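Local coordinates for glutathione peroxidase-like protein (Trypanosoma brucei, PDB 3DWV), which probably reduces hydroperoxides at the expense of tryparedoxin, as a glutathione peroxidase-type enzyme built on the thioredoxin fold, at residues Y52-K57 with V82-S87; I146-T151 with F165-S170. The protein carries 1 engineered substitution. All coordinates share one frame; numbering follows the deposited sequence.

Contact 1: Y52-K57 with V82-S87. Engineered in segment 82-87: Ser87 (natural residue Cys).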
loop_
_atom_site.group_PDB
_atom_site.type_symbol
_atom_site.label_atom_id
_atom_site.label_comp_id
_atom_site.label_asym_id
_atom_site.label_seq_id
_atom_site.Cartn_x
_atom_site.Cartn_y
_atom_site.Cartn_z
ATOM N N TYR A 52 -0.673 -1.464 -0.686
ATOM C CA TYR A 52 -1.636 -0.491 -0.230
ATOM C C TYR A 52 -1.412 0.070 1.173
ATOM O O TYR A 52 -0.958 -0.715 2.024
ATOM C CB TYR A 52 -2.994 -1.178 -0.171
ATOM C CG TYR A 52 -3.701 -1.506 -1.456
ATOM C CD1 TYR A 52 -3.447 -2.659 -2.172
ATOM C CD2 TYR A 52 -4.675 -0.626 -1.946
ATOM C CE1 TYR A 52 -4.135 -2.933 -3.361
ATOM C CE2 TYR A 52 -5.362 -0.907 -3.112
ATOM C CZ TYR A 52 -5.091 -2.049 -3.822
ATOM O OH TYR A 52 -5.780 -2.326 -4.987
ATOM N N ASN A 53 -1.716 1.339 1.398
ATOM C CA ASN A 53 -1.889 1.835 2.775
ATOM C C ASN A 53 -3.361 1.708 3.175
ATOM O O ASN A 53 -4.225 1.941 2.333
ATOM C CB ASN A 53 -1.403 3.283 2.941
ATOM C CG ASN A 53 -2.152 4.268 2.040
ATOM O OD1 ASN A 53 -1.900 4.257 0.832
ATOM N ND2 ASN A 53 -3.037 5.120 2.551
ATOM N N VAL A 54 -3.629 1.329 4.430
ATOM C CA VAL A 54 -5.039 1.085 4.819
ATOM C C VAL A 54 -5.245 1.792 6.144
ATOM O O VAL A 54 -4.341 2.447 6.713
ATOM C CB VAL A 54 -5.347 -0.424 4.863
ATOM C CG1 VAL A 54 -5.014 -1.109 3.514
ATOM C CG2 VAL A 54 -4.541 -1.116 5.956
ATOM N N ALA A 55 -6.429 1.656 6.667
ATOM C CA ALA A 55 -6.782 2.269 7.950
ATOM C C ALA A 55 -7.980 1.485 8.513
ATOM O O ALA A 55 -8.460 0.579 7.818
ATOM C CB ALA A 55 -7.068 3.757 7.800
ATOM N N SER A 56 -8.461 1.777 9.701
ATOM C CA SER A 56 -9.611 1.067 10.262
ATOM C C SER A 56 -10.832 1.106 9.346
ATOM O O SER A 56 -10.985 2.048 8.539
ATOM C CB SER A 56 -10.008 1.733 11.581
ATOM O OG SER A 56 -9.011 1.465 12.559
ATOM N N LYS A 57 -11.695 0.114 9.498
ATOM C CA LYS A 57 -12.871 -0.035 8.642
ATOM C C LYS A 57 -13.974 0.902 9.129
ATOM O O LYS A 57 -14.564 0.609 10.175
ATOM C CB LYS A 57 -13.364 -1.486 8.623
ATOM C CG LYS A 57 -14.648 -1.655 7.825
ATOM C CD LYS A 57 -15.133 -3.109 7.834
ATOM C CE LYS A 57 -15.475 -3.582 9.238
ATOM N NZ LYS A 57 -16.017 -4.997 9.160
ATOM N N VAL A 82 -0.687 -8.967 -2.508
ATOM C CA VAL A 82 -1.058 -7.616 -2.074
ATOM C C VAL A 82 -0.556 -7.483 -0.643
ATOM O O VAL A 82 -0.836 -8.426 0.144
ATOM C CB VAL A 82 -2.585 -7.458 -2.156
ATOM C CG1 VAL A 82 -3.017 -6.192 -1.447
ATOM C CG2 VAL A 82 -3.008 -7.525 -3.627
ATOM N N LEU A 83 0.124 -6.396 -0.289
ATOM C CA LEU A 83 0.510 -6.172 1.092
ATOM C C LEU A 83 -0.160 -4.905 1.611
ATOM O O LEU A 83 -0.161 -3.913 0.849
ATOM C CB LEU A 83 2.019 -5.945 1.213
ATOM C CG LEU A 83 2.911 -7.087 0.723
ATOM C CD1 LEU A 83 4.379 -6.728 0.939
ATOM C CD2 LEU A 83 2.649 -8.381 1.485
ATOM N N ALA A 84 -0.657 -4.905 2.848
ATOM C CA ALA A 84 -1.332 -3.727 3.378
ATOM C C ALA A 84 -0.564 -3.131 4.574
ATOM O O ALA A 84 -0.312 -3.852 5.514
ATOM C CB ALA A 84 -2.773 -4.038 3.815
ATOM N N PHE A 85 -0.259 -1.833 4.485
ATOM C CA PHE A 85 0.337 -1.125 5.608
ATOM C C PHE A 85 -0.693 -0.226 6.273
ATOM O O PHE A 85 -1.103 0.766 5.632
ATOM C CB PHE A 85 1.511 -0.233 5.150
ATOM C CG PHE A 85 2.764 -1.030 4.847
ATOM C CD1 PHE A 85 2.936 -1.581 3.598
ATOM C CD2 PHE A 85 3.773 -1.203 5.792
ATOM C CE1 PHE A 85 4.085 -2.268 3.269
ATOM C CE2 PHE A 85 4.920 -1.900 5.486
ATOM C CZ PHE A 85 5.077 -2.443 4.223
ATOM N N PRO A 86 -1.187 -0.544 7.460
ATOM C CA PRO A 86 -2.135 0.372 8.109
ATOM C C PRO A 86 -1.430 1.596 8.692
ATOM O O PRO A 86 -0.321 1.460 9.228
ATOM C CB PRO A 86 -2.751 -0.476 9.225
ATOM C CG PRO A 86 -2.352 -1.883 8.894
ATOM C CD PRO A 86 -0.989 -1.775 8.258
ATOM N N SER A 87 -2.062 2.755 8.579
ATOM C CA SER A 87 -1.506 3.978 9.171
ATOM C C SER A 87 -1.667 3.955 10.687
ATOM O O SER A 87 -2.715 3.521 11.189
ATOM C CB SER A 87 -2.195 5.229 8.652
ATOM O OG SER A 87 -1.752 6.374 9.406
#
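In the β-α-β unit of the thioredoxin fold made by strand 49-54, helix 64-75 and strand 81-86, Tyr52, Asn53 and Val54 pair in parallel with Ala84, Phe85 and Pro86. The ladder begins with Tyr52 N giving to Leu83 O at 2.9 Å. Phe85 N returns a nearly straight bond (169° at the hydrogen) to Tyr52 O. Val54 N then bonds to Phe85 O at 2.9 Å. The next donor is Ser87 N, 3.0 Å from Val54 O; Pro86, between the two donors Phe85 and Ser87, suits a position that needs no N-H toward this strand. Ser87, an engineered replacement for cysteine, sends its OG to Glu94 and Gln89 N.

On one face the small Ala84 leaves space for its branched neighbour, Val54 CG1 meeting Ala84 CB at 3.7 Å. Tyr52 has CG anti to its carbonyl carbon (chi1 -72°); its CD1 meets Val82 CG1 at 3.6 Å, the side chains crossing at a slant, and it packs against Thr67 and Ala68 of helix 64-75. Asn53 and Phe85 occupy the other face, where helix 128-136 packs and Asn53 ND2 binds Trp148 O. Beyond Val54 the chain runs to Cys58, the predicted active-site residue, which forms a disulfide with Cys106. At this end of the ladder, Val54 CG2 rests 3.7 Å from Pro86 CG in the conformer given.

Contact 2: I146-T151 with F165-S170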
loop_
_atom_site.group_PDB
_atom_site.type_symbol
_atom_site.label_atom_id
_atom_site.label_comp_id
_atom_site.label_asym_id
_atom_site.label_seq_id
_atom_site.Cartn_x
_atom_site.Cartn_y
_atom_site.Cartn_z
ATOM N N ILE A 146 0.729 10.864 0.461
ATOM C CA ILE A 146 -0.416 9.949 0.244
ATOM C C ILE A 146 -1.682 10.620 0.746
ATOM O O ILE A 146 -1.761 10.909 1.956
ATOM C CB ILE A 146 -0.201 8.642 1.045
ATOM C CG1 ILE A 146 1.110 7.932 0.677
ATOM C CG2 ILE A 146 -1.390 7.695 0.946
ATOM C CD1 ILE A 146 1.226 7.441 -0.739
ATOM N N LYS A 147 -2.654 10.842 -0.137
ATOM C CA LYS A 147 -3.855 11.629 0.275
ATOM C C LYS A 147 -4.936 10.746 0.815
ATOM O O LYS A 147 -5.672 11.157 1.707
ATOM C CB LYS A 147 -4.300 12.444 -0.945
ATOM C CG LYS A 147 -3.301 13.594 -1.235
ATOM C CD LYS A 147 -3.411 14.044 -2.689
ATOM C CE LYS A 147 -2.522 13.228 -3.608
ATOM N NZ LYS A 147 -1.096 13.571 -3.358
ATOM N N TRP A 148 -5.053 9.523 0.288
ATOM C CA TRP A 148 -6.192 8.652 0.491
ATOM C C TRP A 148 -5.871 7.297 1.106
ATOM O O TRP A 148 -4.853 6.688 0.749
ATOM C CB TRP A 148 -6.848 8.327 -0.865
ATOM C CG TRP A 148 -6.956 9.488 -1.803
ATOM C CD1 TRP A 148 -6.265 9.677 -2.971
ATOM C CD2 TRP A 148 -7.816 10.625 -1.654
ATOM N NE1 TRP A 148 -6.654 10.865 -3.536
ATOM C CE2 TRP A 148 -7.599 11.469 -2.754
ATOM C CE3 TRP A 148 -8.745 10.997 -0.671
ATOM C CZ2 TRP A 148 -8.279 12.682 -2.925
ATOM C CZ3 TRP A 148 -9.411 12.193 -0.844
ATOM C CH2 TRP A 148 -9.177 13.013 -1.951
ATOM N N ASN A 149 -6.774 6.822 1.970
ATOM C CA ASN A 149 -6.659 5.406 2.328
ATOM C C ASN A 149 -6.790 4.561 1.062
ATOM O O ASN A 149 -7.496 4.956 0.116
ATOM C CB ASN A 149 -7.734 5.108 3.366
ATOM C CG ASN A 149 -7.355 5.700 4.715
ATOM O OD1 ASN A 149 -8.161 6.262 5.467
ATOM N ND2 ASN A 149 -6.079 5.566 5.028
ATOM N N PHE A 150 -6.123 3.429 0.987
ATOM C CA PHE A 150 -6.181 2.509 -0.144
ATOM C C PHE A 150 -5.563 3.079 -1.417
ATOM O O PHE A 150 -5.822 2.639 -2.548
ATOM C CB PHE A 150 -7.613 2.001 -0.486
ATOM C CG PHE A 150 -7.922 0.823 0.451
ATOM C CD1 PHE A 150 -8.382 1.040 1.739
ATOM C CD2 PHE A 150 -7.753 -0.489 0.028
ATOM C CE1 PHE A 150 -8.651 -0.057 2.552
ATOM C CE2 PHE A 150 -7.983 -1.581 0.844
ATOM C CZ PHE A 150 -8.455 -1.361 2.139
ATOM N N THR A 151 -4.643 4.036 -1.271
ATOM C CA THR A 151 -3.701 4.302 -2.368
ATOM C C THR A 151 -2.801 3.084 -2.513
ATOM O O THR A 151 -2.544 2.380 -1.520
ATOM C CB THR A 151 -2.864 5.554 -2.102
ATOM O OG1 THR A 151 -3.755 6.666 -2.197
ATOM C CG2 THR A 151 -1.740 5.802 -3.113
ATOM N N PHE A 165 -1.568 4.122 -7.875
ATOM C CA PHE A 165 -3.006 4.178 -8.157
ATOM C C PHE A 165 -3.784 4.860 -7.041
ATOM O O PHE A 165 -3.527 4.572 -5.866
ATOM C CB PHE A 165 -3.592 2.776 -8.351
ATOM C CG PHE A 165 -3.030 2.096 -9.608
ATOM C CD1 PHE A 165 -3.533 2.375 -10.860
ATOM C CD2 PHE A 165 -2.010 1.159 -9.493
ATOM C CE1 PHE A 165 -3.027 1.755 -11.999
ATOM C CE2 PHE A 165 -1.498 0.543 -10.632
ATOM C CZ PHE A 165 -1.997 0.819 -11.896
ATOM N N SER A 166 -4.758 5.712 -7.372
ATOM C CA SER A 166 -5.728 6.143 -6.373
ATOM C C SER A 166 -6.637 5.004 -5.953
ATOM O O SER A 166 -6.744 3.961 -6.619
ATOM C CB SER A 166 -6.530 7.283 -7.015
ATOM O OG SER A 166 -7.361 6.752 -8.034
ATOM N N PRO A 167 -7.312 5.126 -4.828
ATOM C CA PRO A 167 -8.181 4.057 -4.325
ATOM C C PRO A 167 -9.365 3.708 -5.200
ATOM O O PRO A 167 -9.898 2.595 -5.110
ATOM C CB PRO A 167 -8.745 4.631 -3.009
ATOM C CG PRO A 167 -8.562 6.098 -3.165
ATOM C CD PRO A 167 -7.229 6.240 -3.850
ATOM N N GLY A 168 -9.787 4.634 -6.046
ATOM C CA GLY A 168 -10.953 4.326 -6.876
ATOM C C GLY A 168 -10.486 3.790 -8.209
ATOM O O GLY A 168 -11.317 3.706 -9.147
ATOM N N ALA A 169 -9.237 3.422 -8.402
ATOM C CA ALA A 169 -8.743 2.762 -9.617
ATOM C C ALA A 169 -9.452 1.434 -9.849
ATOM O O ALA A 169 -9.629 0.630 -8.940
ATOM C CB ALA A 169 -7.231 2.519 -9.555
ATOM N N SER A 170 -9.865 1.215 -11.110
ATOM C CA SER A 170 -10.647 0.013 -11.344
ATOM C C SER A 170 -9.731 -1.196 -11.455
ATOM O O SER A 170 -8.536 -1.023 -11.678
ATOM C CB SER A 170 -11.469 0.146 -12.628
ATOM O OG SER A 170 -10.660 0.630 -13.672
HETATM O O HOH W 1 -5.302 1.808 -5.212
#
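Pro167 wedges against the turn Trp148-Thr151, joining the loop before strand 152-155 to the loop before helix 171-181. Both sides are tight turns: type II from Trp148 to Thr151, type I from Ser166 to Ala169. Proline suits the second position of the latter, since its ring already fixes phi near the value needed.

The pyrrolidine ring touches all four residues of the first turn. The backbone aims Trp148 CB at it, 3.6 Å from Pro167 CG. Trp148 CG stands roughly opposite its own carbonyl carbon (chi1 -42°), which places the indole beside Pro167 CD. The two side chains cross at about a right angle, and CD comes to the indole obliquely; Lys147 CB covers part of one indole face. Trp148 was modelled in two conformers, so the indole contact is less certain than the rest.

Pro167 CB nears Asn149 O at 3.4 Å and Phe150 CB at 3.8 Å. Phe150 holds the third turn position with positive phi (67°), and only the base of its side chain serves here: the ring leads away to Val54 and Thr61. In Thr151, chi1 of -69° puts CG2 anti to the backbone N, 3.5 Å from Phe165 O. Thr151 OG1 lies 3.9 Å from Pro167 CD and 3.1 Å from Trp148 O, its proton unsettled because another acceptor is within reach.

No direct hydrogen bond crosses between the segments. A water bridges instead, giving to Phe150 O at 2.8 Å and to Ser166 O, though with more acceptors in reach than protons. Pro167 CA also approaches Phe150 O at 3.3 Å. The chemistry therefore implies a join made by apolar packing, CH...O contacts and one bridging water.

Contact 1 comes first along the chain and is closed before contact 2 opens; their centres lie 11 Å apart. They meet through strand 49-54, an inner strand of the mixed sheet. Strand 81-86, at one edge, runs parallel along one flank of it, while on the other strand 152-155, which starts right after segment 146-151, runs antiparallel and is followed by strand 161-165 at the opposite edge. Asn53 O receives a probable hydrogen bond from Phe150 N at 2.8 Å. The turn of contact 2 is thereby fastened beside the strand end leading to Cys58; the side chain of Asn149, in the conformer given, is about 7 Å from that of Cys58.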